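Local coordinates for folylpolyglutamate synthase protein FOLC (Mycobacterium tuberculosis, PDB 2VOR), which probably adds glutamate to dihydropteroate and then further glutamates to tetrahydrofolate, using ATP and a divalent metal ion, at residues A357-L362 / L391-P396; T96-L101 / V172-M177; G273-Q278 / H297-A302. One frame throughout, in Å; residues are numbered along the deposited sequence.

Contact 1 (A357-L362 / L391-P396). With ACP (phosphomethylphosphonic acid adenylate ester), chain B.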
loop_
_atom_site.group_PDB
_atom_site.type_symbol
_atom_site.label_atom_id
_atom_site.label_comp_id
_atom_site.label_asym_id
_atom_site.label_seq_id
_atom_site.Cartn_x
_atom_site.Cartn_y
_atom_site.Cartn_z
ATOM N N ALA A 357 7.717 11.587 0.701
ATOM C CA ALA A 357 7.789 11.146 -0.675
ATOM C C ALA A 357 6.365 10.944 -1.228
ATOM O O ALA A 357 6.068 11.357 -2.337
ATOM C CB ALA A 357 8.600 9.853 -0.751
ATOM N N GLY A 358 5.468 10.344 -0.451
ATOM C CA GLY A 358 4.041 10.138 -0.858
ATOM C C GLY A 358 3.291 11.468 -1.012
ATOM O O GLY A 358 2.567 11.690 -1.958
ATOM N N ALA A 359 3.477 12.345 -0.048
ATOM C CA ALA A 359 2.912 13.718 -0.001
ATOM C C ALA A 359 3.383 14.571 -1.222
ATOM O O ALA A 359 2.635 15.384 -1.834
ATOM C CB ALA A 359 3.364 14.376 1.350
ATOM N N SER A 360 4.635 14.373 -1.578
ATOM C CA SER A 360 5.201 15.128 -2.657
ATOM C C SER A 360 4.756 14.537 -4.020
ATOM O O SER A 360 4.643 15.268 -4.994
ATOM C CB SER A 360 6.717 15.177 -2.480
ATOM O OG SER A 360 7.350 15.038 -3.745
ATOM N N ALA A 361 4.471 13.233 -4.073
ATOM C CA ALA A 361 3.904 12.584 -5.274
ATOM C C ALA A 361 2.448 13.006 -5.415
ATOM O O ALA A 361 1.991 13.341 -6.499
ATOM C CB ALA A 361 4.068 11.029 -5.214
ATOM N N LEU A 362 1.722 13.063 -4.295
ATOM C CA LEU A 362 0.402 13.634 -4.323
ATOM C C LEU A 362 0.353 15.106 -4.859
ATOM O O LEU A 362 -0.451 15.396 -5.709
ATOM C CB LEU A 362 -0.240 13.508 -2.946
ATOM C CG LEU A 362 -1.569 14.283 -2.798
ATOM C CD1 LEU A 362 -2.552 13.573 -3.767
ATOM C CD2 LEU A 362 -2.130 14.370 -1.333
ATOM N N LEU A 391 3.717 18.213 5.527
ATOM C CA LEU A 391 3.098 19.508 5.442
ATOM C C LEU A 391 3.856 20.405 4.455
ATOM O O LEU A 391 3.253 21.185 3.709
ATOM C CB LEU A 391 3.025 20.117 6.834
ATOM C CG LEU A 391 1.951 19.596 7.795
ATOM C CD1 LEU A 391 2.347 20.004 9.219
ATOM C CD2 LEU A 391 0.636 20.245 7.407
ATOM N N ALA A 392 5.170 20.237 4.395
ATOM C CA ALA A 392 5.977 21.045 3.500
ATOM C C ALA A 392 5.742 20.667 2.049
ATOM O O ALA A 392 5.728 21.551 1.169
ATOM C CB ALA A 392 7.441 20.966 3.872
ATOM N N ALA A 393 5.528 19.369 1.802
ATOM C CA ALA A 393 5.244 18.870 0.452
ATOM C C ALA A 393 3.910 19.351 -0.091
ATOM O O ALA A 393 3.770 19.521 -1.308
ATOM C CB ALA A 393 5.293 17.316 0.388
ATOM N N LEU A 394 2.955 19.628 0.798
ATOM C CA LEU A 394 1.563 19.878 0.389
ATOM C C LEU A 394 1.207 21.341 0.372
ATOM O O LEU A 394 0.193 21.728 -0.242
ATOM C CB LEU A 394 0.584 19.155 1.343
ATOM C CG LEU A 394 0.625 17.627 1.271
ATOM C CD1 LEU A 394 -0.259 16.988 2.308
ATOM C CD2 LEU A 394 0.171 17.278 -0.045
ATOM N N GLU A 395 2.012 22.147 1.079
ATOM C CA GLU A 395 1.766 23.585 1.187
ATOM C C GLU A 395 1.740 24.335 -0.158
ATOM O O GLU A 395 0.963 25.282 -0.349
ATOM C CB GLU A 395 2.813 24.222 2.136
ATOM C CG GLU A 395 2.700 25.739 2.321
ATOM C CD GLU A 395 3.428 26.526 1.232
ATOM O OE1 GLU A 395 4.580 26.152 0.886
ATOM O OE2 GLU A 395 2.869 27.543 0.740
ATOM N N PRO A 396 2.608 23.947 -1.105
ATOM C CA PRO A 396 2.466 24.723 -2.329
ATOM C C PRO A 396 1.232 24.349 -3.126
ATOM O O PRO A 396 0.992 25.034 -4.097
ATOM C CB PRO A 396 3.719 24.386 -3.156
ATOM C CG PRO A 396 4.425 23.325 -2.445
ATOM C CD PRO A 396 3.810 23.100 -1.089
HETATM P PG ACP B . 0.430 2.040 2.830
HETATM O O1G ACP B . -0.426 0.755 1.886
HETATM O O2G ACP B . 0.782 1.778 4.316
HETATM O O3G ACP B . -0.385 3.281 2.610
HETATM P PB ACP B . 2.296 1.409 0.534
HETATM O O1B ACP B . 3.756 1.221 0.442
HETATM O O2B ACP B . 1.617 0.096 0.518
HETATM C C3B ACP B . 2.170 1.976 2.287
HETATM P PA ACP B . 0.542 2.307 -1.383
HETATM O O1A ACP B . -0.715 2.482 -0.456
HETATM O O2A ACP B . 0.384 2.354 -2.885
HETATM O O3A ACP B . 1.948 2.512 -0.527
HETATM O "O5'" ACP B . 0.568 4.029 -1.504
HETATM C "C5'" ACP B . 0.515 4.989 -0.344
HETATM C "C4'" ACP B . 0.609 6.436 -0.787
HETATM O "O4'" ACP B . 1.952 6.518 -1.317
HETATM C "C3'" ACP B . -0.258 6.664 -2.024
HETATM O "O3'" ACP B . -1.536 7.189 -1.699
HETATM C "C2'" ACP B . 0.512 7.682 -2.858
HETATM O "O2'" ACP B . 0.335 9.009 -2.354
HETATM C "C1'" ACP B . 1.938 7.337 -2.539
HETATM N N9 ACP B . 2.691 6.449 -3.485
HETATM C C8 ACP B . 2.331 5.227 -3.991
HETATM N N7 ACP B . 3.320 4.739 -4.759
HETATM C C5 ACP B . 4.290 5.674 -4.763
HETATM C C6 ACP B . 5.539 5.743 -5.350
HETATM N N6 ACP B . 5.990 4.757 -6.125
HETATM N N1 ACP B . 6.288 6.824 -5.088
HETATM C C2 ACP B . 5.865 7.835 -4.351
HETATM N N3 ACP B . 4.678 7.812 -3.771
HETATM C C4 ACP B . 3.906 6.739 -3.946
#
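Ser360 and Ala393 bring two helices to within 4.9 Å between their CA atoms, a separation that leaves room for little more than methyl groups between the two backbones. Small residues make such closeness possible. The CB of Ala359 meets the CB of Ala393 at 3.6 Å, and the same Ala393 methyl rests against the backbone of the first helix, 3.6 Å from the N of Ser360. Ser360 adds its own CB beside that methyl, so the Ala393 methyl packs against two consecutive residues. Leu394 supplies the longer reach. With its CG anti to the carbonyl carbon (chi1 -67°) and an extended chi2, its CD2 extends to 3.6 Å from the O of Ala359, while its CG lies over the CB of the same alanine. One turn further along the helix, Leu362 sends CD2 to 3.9 Å from CD2 of Leu394, the two branched ends meeting at a slant. The side-chain contacts are all between carbon atoms. Leu362 also packs against Val467 and Thr469 of the central strand 464-469 and against Asp351, an ADP-binding residue. Another face of the helix 356-369 belongs to the nucleotide: the Ala361 CB lies 3.6 Å from N3 of the adenine, and Gly358 passes its backbone close to the ribose. Helix 356-369 therefore lies between the nucleotide analogue and helix 387-394. This is helix-to-helix packing by small residues within the glutamate ligase domain of the Mur ligase type, in which helix 356-369 lines the nucleotide site.

Contact 2 (T96-L101 / V172-M177). With CO (cobalt (II) ion), chain D; ACP (phosphomethylphosphonic acid adenylate ester), chain B.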
loop_
_atom_site.group_PDB
_atom_site.type_symbol
_atom_site.label_atom_id
_atom_site.label_comp_id
_atom_site.label_asym_id
_atom_site.label_seq_id
_atom_site.Cartn_x
_atom_site.Cartn_y
_atom_site.Cartn_z
ATOM N N THR A 96 -2.503 -10.687 -0.161
ATOM C CA THR A 96 -2.634 -10.100 1.159
ATOM C C THR A 96 -1.890 -8.790 1.131
ATOM O O THR A 96 -0.773 -8.732 0.624
ATOM C CB THR A 96 -2.194 -11.024 2.285
ATOM O OG1 THR A 96 -2.537 -10.449 3.590
ATOM C CG2 THR A 96 -0.689 -11.370 2.192
ATOM N N THR A 97 -2.587 -7.721 1.550
ATOM C CA THR A 97 -2.088 -6.393 1.568
ATOM C C THR A 97 -2.331 -5.756 2.941
ATOM O O THR A 97 -3.095 -6.257 3.734
ATOM C CB THR A 97 -2.743 -5.471 0.475
ATOM O OG1 THR A 97 -4.174 -5.514 0.576
ATOM C CG2 THR A 97 -2.198 -5.786 -0.996
ATOM N N SER A 98 -1.638 -4.655 3.226
ATOM C CA SER A 98 -1.806 -3.930 4.491
ATOM C C SER A 98 -1.325 -2.532 4.336
ATOM O O SER A 98 -0.643 -2.210 3.338
ATOM C CB SER A 98 -1.103 -4.605 5.688
ATOM O OG SER A 98 0.266 -4.754 5.419
ATOM N N PRO A 99 -1.772 -1.652 5.258
ATOM C CA PRO A 99 -2.896 -1.969 6.188
ATOM C C PRO A 99 -4.264 -1.908 5.471
ATOM O O PRO A 99 -4.310 -1.436 4.341
ATOM C CB PRO A 99 -2.873 -0.784 7.199
ATOM C CG PRO A 99 -2.201 0.327 6.537
ATOM C CD PRO A 99 -1.410 -0.211 5.263
ATOM N N HIS A 100 -5.387 -2.240 6.130
ATOM C CA HIS A 100 -6.714 -2.008 5.475
ATOM C C HIS A 100 -7.220 -0.580 5.601
ATOM O O HIS A 100 -6.823 0.107 6.512
ATOM C CB HIS A 100 -7.774 -2.969 5.995
ATOM C CG HIS A 100 -8.128 -2.737 7.419
ATOM N ND1 HIS A 100 -7.580 -3.462 8.449
ATOM C CD2 HIS A 100 -8.908 -1.792 7.993
ATOM C CE1 HIS A 100 -8.061 -3.013 9.602
ATOM N NE2 HIS A 100 -8.894 -2.019 9.346
ATOM N N LEU A 101 -8.021 -0.111 4.647
ATOM C CA LEU A 101 -8.606 1.197 4.671
ATOM C C LEU A 101 -9.927 1.214 5.493
ATOM O O LEU A 101 -10.144 2.086 6.357
ATOM C CB LEU A 101 -9.019 1.580 3.256
ATOM C CG LEU A 101 -8.094 2.270 2.302
ATOM C CD1 LEU A 101 -8.842 2.276 0.973
ATOM C CD2 LEU A 101 -7.688 3.711 2.746
ATOM N N VAL A 172 0.177 -13.093 -3.917
ATOM C CA VAL A 172 0.860 -11.815 -3.941
ATOM C C VAL A 172 0.849 -11.259 -2.483
ATOM O O VAL A 172 -0.234 -11.036 -1.870
ATOM C CB VAL A 172 0.060 -10.857 -4.810
ATOM C CG1 VAL A 172 0.804 -9.588 -4.972
ATOM C CG2 VAL A 172 -0.253 -11.523 -6.196
ATOM N N VAL A 173 2.046 -11.057 -1.943
ATOM C CA VAL A 173 2.224 -10.914 -0.528
ATOM C C VAL A 173 2.992 -9.641 -0.268
ATOM O O VAL A 173 4.188 -9.532 -0.589
ATOM C CB VAL A 173 3.012 -12.084 0.081
ATOM C CG1 VAL A 173 2.989 -11.922 1.582
ATOM C CG2 VAL A 173 2.399 -13.402 -0.284
ATOM N N GLU A 174 2.282 -8.672 0.266
ATOM C CA GLU A 174 2.848 -7.459 0.793
ATOM C C GLU A 174 3.386 -7.609 2.252
ATOM O O GLU A 174 2.752 -8.185 3.157
ATOM C CB GLU A 174 1.779 -6.348 0.730
ATOM C CG GLU A 174 2.244 -5.080 1.271
ATOM C CD GLU A 174 1.183 -4.008 1.238
ATOM O OE1 GLU A 174 0.029 -4.194 0.692
ATOM O OE2 GLU A 174 1.519 -2.938 1.776
ATOM N N VAL A 175 4.592 -7.100 2.438
ATOM C CA VAL A 175 5.234 -7.042 3.733
ATOM C C VAL A 175 4.427 -6.127 4.681
ATOM O O VAL A 175 3.856 -5.071 4.263
ATOM C CB VAL A 175 6.733 -6.659 3.552
ATOM C CG1 VAL A 175 7.308 -5.980 4.745
ATOM C CG2 VAL A 175 7.538 -7.938 3.220
ATOM N N GLY A 176 4.287 -6.572 5.929
ATOM C CA GLY A 176 3.642 -5.703 6.929
ATOM C C GLY A 176 4.587 -4.541 7.295
ATOM O O GLY A 176 4.195 -3.380 7.241
ATOM N N MET A 177 5.819 -4.870 7.677
ATOM C CA MET A 177 6.796 -3.852 7.995
ATOM C C MET A 177 8.137 -4.463 7.724
ATOM O O MET A 177 8.302 -5.657 7.989
ATOM C CB MET A 177 6.706 -3.537 9.492
ATOM C CG MET A 177 7.083 -2.118 9.873
ATOM S SD MET A 177 6.697 -1.891 11.642
ATOM C CE MET A 177 5.109 -2.788 11.703
HETATM CO CO CO D . 0.419 -1.012 1.892
HETATM P PG ACP B . 0.430 2.040 2.830
HETATM O O1G ACP B . -0.426 0.755 1.886
HETATM O O2G ACP B . 0.782 1.778 4.316
HETATM O O3G ACP B . -0.385 3.281 2.610
HETATM P PB ACP B . 2.296 1.409 0.534
HETATM O O1B ACP B . 3.756 1.221 0.442
HETATM O O2B ACP B . 1.617 0.096 0.518
HETATM C C3B ACP B . 2.170 1.976 2.287
HETATM P PA ACP B . 0.542 2.307 -1.383
HETATM O O1A ACP B . -0.715 2.482 -0.456
HETATM O O2A ACP B . 0.384 2.354 -2.885
HETATM O O3A ACP B . 1.948 2.512 -0.527
HETATM O "O5'" ACP B . 0.568 4.029 -1.504
HETATM C "C5'" ACP B . 0.515 4.989 -0.344
HETATM C "C4'" ACP B . 0.609 6.436 -0.787
HETATM O "O4'" ACP B . 1.952 6.518 -1.317
HETATM C "C3'" ACP B . -0.258 6.664 -2.024
HETATM O "O3'" ACP B . -1.536 7.189 -1.699
HETATM C "C2'" ACP B . 0.512 7.682 -2.858
HETATM O "O2'" ACP B . 0.335 9.009 -2.354
HETATM C "C1'" ACP B . 1.938 7.337 -2.539
HETATM N N9 ACP B . 2.691 6.449 -3.485
HETATM C C8 ACP B . 2.331 5.227 -3.991
HETATM N N7 ACP B . 3.320 4.739 -4.759
HETATM C C5 ACP B . 4.290 5.674 -4.763
HETATM C C6 ACP B . 5.539 5.743 -5.350
HETATM N N6 ACP B . 5.990 4.757 -6.125
HETATM N N1 ACP B . 6.288 6.824 -5.088
HETATM C C2 ACP B . 5.865 7.835 -4.351
HETATM N N3 ACP B . 4.678 7.812 -3.771
HETATM C C4 ACP B . 3.906 6.739 -3.946
HETATM O O HOH W 1 0.356 -7.947 4.388
HETATM O O HOH W 2 2.360 -2.762 5.060
#
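Glu174 OE2 and the backbone O of Ser98 hold the same cobalt ion, each at 2.2 Å from the metal. The analogue supplies two more oxygens, O1G on the gamma phosphorus and O2B on the beta phosphorus, either side of the methylene bridge, and Thr76 OG1 also binds the metal. Sharing the ion explains why Ser98 O and Glu174 OE2, two acceptors, can lie only 2.8 Å apart: they are adjacent ligands of one cation, whose charge would offset their repulsion. The other carboxylate oxygen has a different task. Glu174 OE1 accepts the N-H of Ser98 at 3.1 Å, the donor coming from above the carboxylate plane, 75° out of it, and the CB and CG2 of Thr97 close in beside this oxygen. Glu174 gets there fully stretched, CG anti to the backbone N (chi1 179°) and chi2 also extended, so that its carboxylate spans from strand 170-174 to the loop. One carboxylate thereby ties metal and backbone together. Behind the site the two segments pair in parallel at Thr96 and Val173: Thr96 N donates to Val172 O at 2.9 Å, and Glu174 N donates to Thr96 O at 3.1 Å, nearly straight at an N-H...O angle of 170°. On one face of this sheet the Thr96 CG2 touches Val173 CG1 at 3.8 Å, while Thr96 OG1 turns to the backbone O of Arg107. Beyond the strand end, a water hydrogen-bonded to Ser98 OG probably donates to Val175 O, linking the two segments. The cis peptide before Pro99 lies just past the metal ligand. Parallel strand pairing inside the sheet, a carboxylate at a strand end and the P-loop residues 73-77 together form the metal-triphosphate site of a Mur ligase-type ATPase domain.

Contact 3 (G273-Q278 / H297-A302). With ACP (phosphomethylphosphonic acid adenylate ester), chain B.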
loop_
_atom_site.group_PDB
_atom_site.type_symbol
_atom_site.label_atom_id
_atom_site.label_comp_id
_atom_site.label_asym_id
_atom_site.label_seq_id
_atom_site.Cartn_x
_atom_site.Cartn_y
_atom_site.Cartn_z
ATOM N N GLY A 273 -9.480 9.891 -16.837
ATOM C CA GLY A 273 -9.426 8.803 -15.897
ATOM C C GLY A 273 -8.064 8.285 -15.464
ATOM O O GLY A 273 -7.952 7.418 -14.587
ATOM N N GLY A 274 -6.998 8.755 -16.070
ATOM C CA GLY A 274 -5.775 8.078 -15.809
ATOM C C GLY A 274 -4.671 8.518 -16.730
ATOM O O GLY A 274 -4.307 9.721 -16.767
ATOM N N GLN A 275 -4.082 7.549 -17.401
ATOM C CA GLN A 275 -2.910 7.773 -18.241
ATOM C C GLN A 275 -2.762 6.654 -19.258
ATOM O O GLN A 275 -3.305 5.574 -19.097
ATOM C CB GLN A 275 -1.651 7.894 -17.378
ATOM C CG GLN A 275 -1.436 6.760 -16.406
ATOM C CD GLN A 275 -0.400 7.139 -15.368
ATOM O OE1 GLN A 275 0.742 7.364 -15.751
ATOM N NE2 GLN A 275 -0.809 7.316 -14.054
ATOM N N VAL A 276 -2.052 6.923 -20.340
ATOM C CA VAL A 276 -1.729 5.921 -21.319
ATOM C C VAL A 276 -0.231 5.704 -21.312
ATOM O O VAL A 276 0.530 6.657 -21.355
ATOM C CB VAL A 276 -2.250 6.321 -22.702
ATOM C CG1 VAL A 276 -1.711 5.362 -23.774
ATOM C CG2 VAL A 276 -3.838 6.239 -22.733
ATOM N N LEU A 277 0.212 4.454 -21.191
ATOM C CA LEU A 277 1.649 4.149 -21.010
ATOM C C LEU A 277 2.270 3.426 -22.207
ATOM O O LEU A 277 1.631 2.672 -22.905
ATOM C CB LEU A 277 1.900 3.334 -19.741
ATOM C CG LEU A 277 1.301 3.878 -18.437
ATOM C CD1 LEU A 277 1.297 2.853 -17.281
ATOM C CD2 LEU A 277 1.976 5.166 -18.080
ATOM N N GLN A 278 3.540 3.691 -22.456
ATOM C CA GLN A 278 4.287 2.833 -23.313
ATOM C C GLN A 278 5.436 2.296 -22.427
ATOM O O GLN A 278 6.211 3.026 -21.866
ATOM C CB GLN A 278 4.767 3.590 -24.538
ATOM C CG GLN A 278 5.755 2.733 -25.251
ATOM C CD GLN A 278 6.357 3.376 -26.502
ATOM O OE1 GLN A 278 7.156 4.344 -26.421
ATOM N NE2 GLN A 278 6.028 2.793 -27.673
ATOM N N HIS A 297 3.936 8.585 -10.389
ATOM C CA HIS A 297 4.344 7.496 -9.537
ATOM C C HIS A 297 3.619 6.176 -9.861
ATOM O O HIS A 297 4.219 5.087 -9.720
ATOM C CB HIS A 297 4.205 7.863 -8.041
ATOM C CG HIS A 297 2.808 8.180 -7.608
ATOM N ND1 HIS A 297 2.157 9.342 -7.966
ATOM C CD2 HIS A 297 1.948 7.498 -6.825
ATOM C CE1 HIS A 297 0.944 9.351 -7.448
ATOM N NE2 HIS A 297 0.789 8.238 -6.756
ATOM N N GLN A 298 2.372 6.240 -10.327
ATOM C CA GLN A 298 1.636 5.020 -10.620
ATOM C C GLN A 298 2.139 4.417 -11.944
ATOM O O GLN A 298 1.995 3.239 -12.164
ATOM C CB GLN A 298 0.091 5.247 -10.631
ATOM C CG GLN A 298 -0.508 5.601 -9.281
ATOM C CD GLN A 298 -0.539 4.424 -8.322
ATOM O OE1 GLN A 298 0.101 3.405 -8.545
ATOM N NE2 GLN A 298 -1.271 4.568 -7.230
ATOM N N ALA A 299 2.719 5.222 -12.824
ATOM C CA ALA A 299 3.357 4.694 -14.026
ATOM C C ALA A 299 4.553 3.825 -13.657
ATOM O O ALA A 299 4.794 2.811 -14.305
ATOM C CB ALA A 299 3.815 5.825 -14.945
ATOM N N HIS A 300 5.326 4.260 -12.635
ATOM C CA HIS A 300 6.449 3.504 -12.116
ATOM C C HIS A 300 6.035 2.246 -11.355
ATOM O O HIS A 300 6.690 1.211 -11.528
ATOM C CB HIS A 300 7.320 4.396 -11.234
ATOM C CG HIS A 300 7.949 5.508 -11.990
ATOM N ND1 HIS A 300 8.808 5.295 -13.051
ATOM C CD2 HIS A 300 7.808 6.852 -11.887
ATOM C CE1 HIS A 300 9.162 6.454 -13.583
ATOM N NE2 HIS A 300 8.572 7.415 -12.896
ATOM N N ASN A 301 4.989 2.307 -10.513
ATOM C CA ASN A 301 4.363 1.115 -9.948
ATOM C C ASN A 301 3.919 0.157 -11.064
ATOM O O ASN A 301 4.187 -1.037 -11.009
ATOM C CB ASN A 301 3.163 1.473 -8.984
ATOM C CG ASN A 301 3.623 2.260 -7.730
ATOM O OD1 ASN A 301 4.790 2.146 -7.338
ATOM N ND2 ASN A 301 2.716 3.037 -7.101
ATOM N N ALA A 302 3.285 0.659 -12.118
ATOM C CA ALA A 302 2.827 -0.222 -13.150
ATOM C C ALA A 302 4.013 -0.949 -13.795
ATOM O O ALA A 302 3.995 -2.167 -14.049
ATOM C CB ALA A 302 2.076 0.573 -14.199
HETATM P PG ACP B . 0.430 2.040 2.830
HETATM O O1G ACP B . -0.426 0.755 1.886
HETATM O O2G ACP B . 0.782 1.778 4.316
HETATM O O3G ACP B . -0.385 3.281 2.610
HETATM P PB ACP B . 2.296 1.409 0.534
HETATM O O1B ACP B . 3.756 1.221 0.442
HETATM O O2B ACP B . 1.617 0.096 0.518
HETATM C C3B ACP B . 2.170 1.976 2.287
HETATM P PA ACP B . 0.542 2.307 -1.383
HETATM O O1A ACP B . -0.715 2.482 -0.456
HETATM O O2A ACP B . 0.384 2.354 -2.885
HETATM O O3A ACP B . 1.948 2.512 -0.527
HETATM O "O5'" ACP B . 0.568 4.029 -1.504
HETATM C "C5'" ACP B . 0.515 4.989 -0.344
HETATM C "C4'" ACP B . 0.609 6.436 -0.787
HETATM O "O4'" ACP B . 1.952 6.518 -1.317
HETATM C "C3'" ACP B . -0.258 6.664 -2.024
HETATM O "O3'" ACP B . -1.536 7.189 -1.699
HETATM C "C2'" ACP B . 0.512 7.682 -2.858
HETATM O "O2'" ACP B . 0.335 9.009 -2.354
HETATM C "C1'" ACP B . 1.938 7.337 -2.539
HETATM N N9 ACP B . 2.691 6.449 -3.485
HETATM C C8 ACP B . 2.331 5.227 -3.991
HETATM N N7 ACP B . 3.320 4.739 -4.759
HETATM C C5 ACP B . 4.290 5.674 -4.763
HETATM C C6 ACP B . 5.539 5.743 -5.350
HETATM N N6 ACP B . 5.990 4.757 -6.125
HETATM N N1 ACP B . 6.288 6.824 -5.088
HETATM C C2 ACP B . 5.865 7.835 -4.351
HETATM N N3 ACP B . 4.678 7.812 -3.771
HETATM C C4 ACP B . 3.906 6.739 -3.946
#
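Leu277, Ala299 and Gln275 account for most of the surface buried where strand 274-278 passes over helix 297-302. The two axes are 10.0 Å apart at closest approach and cross at -47°. Leu277 spreads its two methyls over one face of the helix: CD2 lies 3.7 Å from the CB of Ala299, and CD1 lies 3.9 Å from the CB of Ala302, a residue three positions further on. Its CG stands anti to the carbonyl carbon (chi1 -51°), which aims the fork at the helix. Ala299 takes a second neighbour on the same methyl, the OE1 of Gln275 at 3.5 Å. Gln275 comes down alongside that alanine, and its NE2 passes near CB of Gln298, the two amide planes standing 83° apart. Both ends of its amide are held: NE2 is hydrogen-bonded to the backbone O of Leu293 and of Gly295, and OE1 accepts from Arg268 NE, which fixes the amide's rotation. The end of Gln298 leads away from the strand. Its OE1 receives ND2 of Asn301 at 3.0 Å from above the carbonyl plane, and Asn301 in turn pairs with the adenine, taking N6 on OD1 and giving ND2 to N7 at 3.0 Å. The second N-H of that amide is thus spent on Gln298, which helps to orient it as a first-shell adenine ligand. The three-stranded antiparallel sheet, with strand 274-280 in the middle between 264-271 and 285-291, covers one side of helix 296-313, while helix 75-88 lies against Gln298 and Asn301 on another.

Following the chain from the N terminus, contact 2 comes first: strand 93-96 runs into its loop, and after helices 117-139 and 151-165 strand 170-174 returns beside it, closing the longest of the three excursions. Contact 3 then closes a short one, from strand 274-280 through strand 285-291 into helix 296-313. Contact 1 follows, between helices 356-369 and 387-394, with strand 374-379 in between. The three are in series, so none nests in or crosses another. Contacts 1 and 3 touch where Ala361 CB meets His297 ND1 at 3.8 Å, joining the ligase domain to the ATPase domain. Contact 2 stands apart, yet all three reach the same nucleotide, contact 2 at its phosphates.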